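Local coordinates for sugar ABC transporter substrate-binding protein, BlMnBP1 (Bifidobacterium animalis subsp. lactis ATCC 27673, PDB 6I5R) that probably captures manno-oligosaccharides such as mannobiose outside the cell and delivers them to an ABC transporter for uptake, at residues Gln139-Gly151 against Thr345-Ile359. Residues are numbered along the deposited sequence; the frame is centred on the assembly and turned at random.
Sequences QTYGIANNGVTAG and TEDSGFAKNEGGIPI
Gly147 and Ile357 face each other as an antiparallel hydrogen-bonded pair, a single bridge in which each residue gives its N-H to the other's carbonyl: Gly147 N lies 2.8 Å from Ile357 O, and Ile357 N equally far from Gly147 O. Both bonds are nearly straight, and each donor meets a lone pair in the carbonyl plane. Gly147 O takes a further bond from a water, 2.8 Å away. Beside the bridge, Ile359 lies along the Ala144-Gly147 backbone. Its CG1, anti to the carbonyl carbon (chi1 -61°), meets Ala144 O and Asn146 CA; CD1, turned back by a chi2 of -67°, comes to 3.5 Å from Gly147 N and also touches Ala144 CB, while CG2 packs against Ile143 CG2. Shortening Ile359 to an alanine removes CG1, CG2 and CD1 and would probably open a gap over Ala144 and Gly147, taking this apolar neighbour from Ile143 CG2. At one end of the contact, a water donates to Ala144 O and to Thr345 OG1, a hydroxyl also hydrogen-bonded to Val341 O one helical turn back. At the other, Asn146 CB rests on Ala351 CB at 3.6 Å, and the Asn146 and Phe350 side chains cross at about a right angle, with amide and ring planes 63° apart. Asn145 O approaches Phe350 CD1 at 3.5 Å, and Glu354 CG lies over one ring face, offset toward the rim. The Glu354 carboxylate is hydrogen-bonded to Tyr54 and salt-bridged to Arg46; Asn145 ND2 is hydrogen-bonded to Asp320, which lines the sugar pocket, as does Arg46. The contact thus fastens helix 350-353 and the loop after it to the interrupted middle of strand 139-155, where Ile143 bonds through its backbone to Tyr323 of strand 314-325 and its side chain meets helix 331-346 at Val341, while helix 59-69 packs on Phe350.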
loop_
_atom_site.group_PDB
_atom_site.type_symbol
_atom_site.label_atom_id
_atom_site.label_comp_id
_atom_site.label_asym_id
_atom_site.label_seq_id
_atom_site.Cartn_x
_atom_site.Cartn_y
_atom_site.Cartn_z
ATOM N N GLN A 139 -2.185 -17.027 13.855
ATOM C CA GLN A 139 -0.788 -16.635 13.961
ATOM C C GLN A 139 -0.543 -15.454 13.027
ATOM O O GLN A 139 -1.111 -15.393 11.932
ATOM C CB GLN A 139 0.140 -17.779 13.594
ATOM C CG GLN A 139 0.075 -18.990 14.476
ATOM C CD GLN A 139 0.769 -18.795 15.830
ATOM O OE1 GLN A 139 1.861 -18.253 15.901
ATOM N NE2 GLN A 139 0.137 -19.276 16.911
ATOM N N THR A 140 0.305 -14.535 13.473
ATOM C CA THR A 140 0.770 -13.410 12.670
ATOM C C THR A 140 2.090 -13.740 11.966
ATOM O O THR A 140 3.076 -14.128 12.610
ATOM C CB THR A 140 0.929 -12.192 13.578
ATOM O OG1 THR A 140 -0.349 -11.823 14.130
ATOM C CG2 THR A 140 1.493 -11.029 12.808
ATOM N N TYR A 141 2.101 -13.575 10.637
ATOM C CA TYR A 141 3.250 -13.890 9.796
ATOM C C TYR A 141 3.916 -12.666 9.170
ATOM O O TYR A 141 4.988 -12.801 8.562
ATOM C CB TYR A 141 2.824 -14.854 8.682
ATOM C CG TYR A 141 2.365 -16.179 9.189
ATOM C CD1 TYR A 141 1.022 -16.431 9.481
ATOM C CD2 TYR A 141 3.275 -17.210 9.359
ATOM C CE1 TYR A 141 0.621 -17.664 9.927
ATOM C CE2 TYR A 141 2.889 -18.417 9.824
ATOM C CZ TYR A 141 1.565 -18.660 10.091
ATOM O OH TYR A 141 1.203 -19.915 10.560
ATOM N N GLY A 142 3.319 -11.494 9.287
ATOM C CA GLY A 142 3.937 -10.279 8.790
ATOM C C GLY A 142 3.687 -9.121 9.730
ATOM O O GLY A 142 2.651 -9.037 10.387
ATOM N N ILE A 143 4.673 -8.229 9.798
ATOM C CA ILE A 143 4.583 -6.975 10.536
ATOM C C ILE A 143 4.739 -5.832 9.537
ATOM O O ILE A 143 5.686 -5.819 8.747
ATOM C CB ILE A 143 5.663 -6.880 11.628
ATOM C CG1 ILE A 143 5.579 -8.098 12.565
ATOM C CG2 ILE A 143 5.547 -5.567 12.393
ATOM C CD1 ILE A 143 6.486 -8.014 13.795
ATOM N N ALA A 144 3.836 -4.858 9.593
ATOM C CA ALA A 144 3.861 -3.786 8.613
ATOM C C ALA A 144 5.094 -2.911 8.794
ATOM O O ALA A 144 5.565 -2.696 9.910
ATOM C CB ALA A 144 2.593 -2.936 8.732
ATOM N N ASN A 145 5.622 -2.414 7.667
ATOM C CA ASN A 145 6.784 -1.526 7.721
ATOM C C ASN A 145 6.387 -0.158 8.282
ATOM O O ASN A 145 7.163 0.481 9.009
ATOM C CB ASN A 145 7.430 -1.399 6.328
ATOM C CG ASN A 145 6.451 -0.923 5.240
ATOM O OD1 ASN A 145 5.275 -0.721 5.487
ATOM N ND2 ASN A 145 6.968 -0.742 4.018
ATOM N N ASN A 146 5.193 0.314 7.926
ATOM C CA ASN A 146 4.546 1.453 8.554
ATOM C C ASN A 146 3.108 1.518 8.072
ATOM O O ASN A 146 2.748 0.938 7.044
ATOM C CB ASN A 146 5.276 2.776 8.286
ATOM C CG ASN A 146 5.463 3.084 6.800
ATOM O OD1 ASN A 146 5.218 2.262 5.943
ATOM N ND2 ASN A 146 5.949 4.279 6.513
ATOM N N GLY A 147 2.281 2.205 8.861
ATOM C CA GLY A 147 0.881 2.362 8.525
ATOM C C GLY A 147 0.736 3.526 7.565
ATOM O O GLY A 147 1.284 4.606 7.790
ATOM N N VAL A 148 0.036 3.289 6.464
ATOM C CA VAL A 148 -0.144 4.304 5.446
ATOM C C VAL A 148 -1.632 4.455 5.203
ATOM O O VAL A 148 -2.433 3.568 5.506
ATOM C CB VAL A 148 0.578 3.938 4.141
ATOM C CG1 VAL A 148 2.089 3.996 4.316
ATOM C CG2 VAL A 148 0.129 2.536 3.663
ATOM N N THR A 149 -2.008 5.604 4.672
ATOM C CA THR A 149 -3.352 5.754 4.154
ATOM C C THR A 149 -3.268 5.916 2.646
ATOM O O THR A 149 -2.187 6.117 2.081
ATOM C CB THR A 149 -4.050 6.955 4.764
ATOM O OG1 THR A 149 -3.167 8.071 4.661
ATOM C CG2 THR A 149 -4.410 6.670 6.221
ATOM N N ALA A 150 -4.411 5.761 1.986
ATOM C CA ALA A 150 -4.496 5.943 0.547
ATOM C C ALA A 150 -5.242 7.258 0.334
ATOM O O ALA A 150 -6.329 7.464 0.882
ATOM C CB ALA A 150 -5.173 4.747 -0.131
ATOM N N GLY A 151 -4.625 8.153 -0.396
ATOM C CA GLY A 151 -5.165 9.486 -0.598
ATOM C C GLY A 151 -4.689 9.977 -1.920
ATOM O O GLY A 151 -4.427 9.198 -2.840
ATOM N N THR A 345 10.855 -2.142 13.731
ATOM C CA THR A 345 9.536 -1.718 14.185
ATOM C C THR A 345 9.624 -0.758 15.361
ATOM O O THR A 345 8.973 0.286 15.360
ATOM C CB THR A 345 8.689 -2.937 14.565
ATOM O OG1 THR A 345 8.585 -3.802 13.435
ATOM C CG2 THR A 345 7.299 -2.504 14.992
ATOM N N GLU A 346 10.430 -1.085 16.372
ATOM C CA GLU A 346 10.380 -0.350 17.628
ATOM C C GLU A 346 11.415 0.752 17.723
ATOM O O GLU A 346 11.150 1.762 18.388
ATOM C CB GLU A 346 10.577 -1.289 18.815
ATOM C CG GLU A 346 9.577 -2.403 18.864
ATOM C CD GLU A 346 9.336 -2.894 20.264
ATOM O OE1 GLU A 346 10.129 -2.545 21.196
ATOM O OE2 GLU A 346 8.321 -3.611 20.446
ATOM N N ASP A 347 12.555 0.615 17.031
ATOM C CA ASP A 347 13.700 1.500 17.272
ATOM C C ASP A 347 14.166 2.305 16.061
ATOM O O ASP A 347 14.690 3.413 16.247
ATOM C CB ASP A 347 14.913 0.692 17.790
ATOM C CG ASP A 347 14.773 0.236 19.250
ATOM O OD1 ASP A 347 13.704 0.374 19.862
ATOM O OD2 ASP A 347 15.753 -0.292 19.812
ATOM N N SER A 348 14.008 1.790 14.842
ATOM C CA SER A 348 14.697 2.363 13.690
ATOM C C SER A 348 14.297 3.803 13.415
ATOM O O SER A 348 15.122 4.593 12.933
ATOM C CB SER A 348 14.417 1.545 12.432
ATOM O OG SER A 348 13.059 1.588 12.103
ATOM N N GLY A 349 13.022 4.137 13.600
ATOM C CA GLY A 349 12.495 5.393 13.100
ATOM C C GLY A 349 12.021 5.361 11.656
ATOM O O GLY A 349 11.689 6.420 11.108
ATOM N N PHE A 350 11.995 4.187 11.014
ATOM C CA PHE A 350 11.586 4.115 9.611
ATOM C C PHE A 350 10.235 4.801 9.382
ATOM O O PHE A 350 10.086 5.621 8.474
ATOM C CB PHE A 350 11.547 2.645 9.152
ATOM C CG PHE A 350 11.103 2.470 7.738
ATOM C CD1 PHE A 350 9.744 2.301 7.410
ATOM C CD2 PHE A 350 12.014 2.501 6.716
ATOM C CE1 PHE A 350 9.336 2.177 6.095
ATOM C CE2 PHE A 350 11.590 2.375 5.391
ATOM C CZ PHE A 350 10.244 2.204 5.096
ATOM N N ALA A 351 9.239 4.490 10.207
ATOM C CA ALA A 351 7.928 5.079 10.000
ATOM C C ALA A 351 7.961 6.601 10.145
ATOM O O ALA A 351 7.370 7.319 9.319
ATOM C CB ALA A 351 6.928 4.441 10.967
ATOM N N LYS A 352 8.638 7.119 11.178
ATOM C CA LYS A 352 8.735 8.570 11.345
ATOM C C LYS A 352 9.405 9.228 10.139
ATOM O O LYS A 352 9.079 10.368 9.791
ATOM C CB LYS A 352 9.474 8.880 12.660
ATOM C CG LYS A 352 9.716 10.333 12.961
ATOM C CD LYS A 352 10.248 10.537 14.410
ATOM C CE LYS A 352 11.665 10.011 14.600
ATOM N NZ LYS A 352 12.665 10.967 13.984
ATOM N N ASN A 353 10.279 8.501 9.448
ATOM C CA ASN A 353 11.103 9.113 8.403
ATOM C C ASN A 353 10.478 9.053 7.028
ATOM O O ASN A 353 10.648 9.975 6.217
ATOM C CB ASN A 353 12.472 8.448 8.432
ATOM C CG ASN A 353 13.220 8.820 9.648
ATOM O OD1 ASN A 353 12.961 9.886 10.204
ATOM N ND2 ASN A 353 14.127 7.962 10.107
ATOM N N GLU A 354 9.722 8.007 6.763
ATOM C CA GLU A 354 9.044 7.807 5.505
ATOM C C GLU A 354 7.612 8.286 5.564
ATOM O O GLU A 354 6.789 7.857 4.752
ATOM C CB GLU A 354 9.134 6.329 5.141
ATOM C CG GLU A 354 10.565 5.885 4.980
ATOM C CD GLU A 354 11.244 6.576 3.818
ATOM O OE1 GLU A 354 10.629 6.673 2.739
ATOM O OE2 GLU A 354 12.405 7.025 3.991
ATOM N N GLY A 355 7.300 9.143 6.531
ATOM C CA GLY A 355 5.998 9.775 6.576
ATOM C C GLY A 355 4.842 8.853 6.869
ATOM O O GLY A 355 3.747 9.079 6.367
ATOM N N GLY A 356 5.052 7.811 7.675
ATOM C CA GLY A 356 4.007 6.873 7.989
ATOM C C GLY A 356 3.742 6.735 9.481
ATOM O O GLY A 356 4.445 7.287 10.330
ATOM N N ILE A 357 2.752 5.910 9.767
ATOM C CA ILE A 357 2.268 5.728 11.146
ATOM C C ILE A 357 3.069 4.614 11.777
ATOM O O ILE A 357 3.141 3.504 11.221
ATOM C CB ILE A 357 0.767 5.410 11.145
ATOM C CG1 ILE A 357 -0.010 6.634 10.668
ATOM C CG2 ILE A 357 0.320 4.927 12.518
ATOM C CD1 ILE A 357 -1.298 6.233 10.001
ATOM N N PRO A 358 3.705 4.844 12.940
ATOM C CA PRO A 358 4.485 3.776 13.579
ATOM C C PRO A 358 3.612 2.594 13.947
ATOM O O PRO A 358 2.416 2.727 14.233
ATOM C CB PRO A 358 5.072 4.429 14.838
ATOM C CG PRO A 358 4.676 5.841 14.838
ATOM C CD PRO A 358 3.683 6.091 13.728
ATOM N N ILE A 359 4.240 1.423 13.930
ATOM C CA ILE A 359 3.547 0.164 14.136
ATOM C C ILE A 359 3.686 -0.362 15.561
ATOM O O ILE A 359 2.839 -1.161 15.992
ATOM C CB ILE A 359 4.049 -0.862 13.092
ATOM C CG1 ILE A 359 3.719 -0.315 11.703
ATOM C CG2 ILE A 359 3.440 -2.222 13.308
ATOM C CD1 ILE A 359 2.284 -0.231 11.400
HETATM O O HOH W 1 7.548 -1.710 11.530
HETATM O O HOH W 2 7.065 0.969 12.191
HETATM O O HOH W 3 0.956 7.240 6.925
#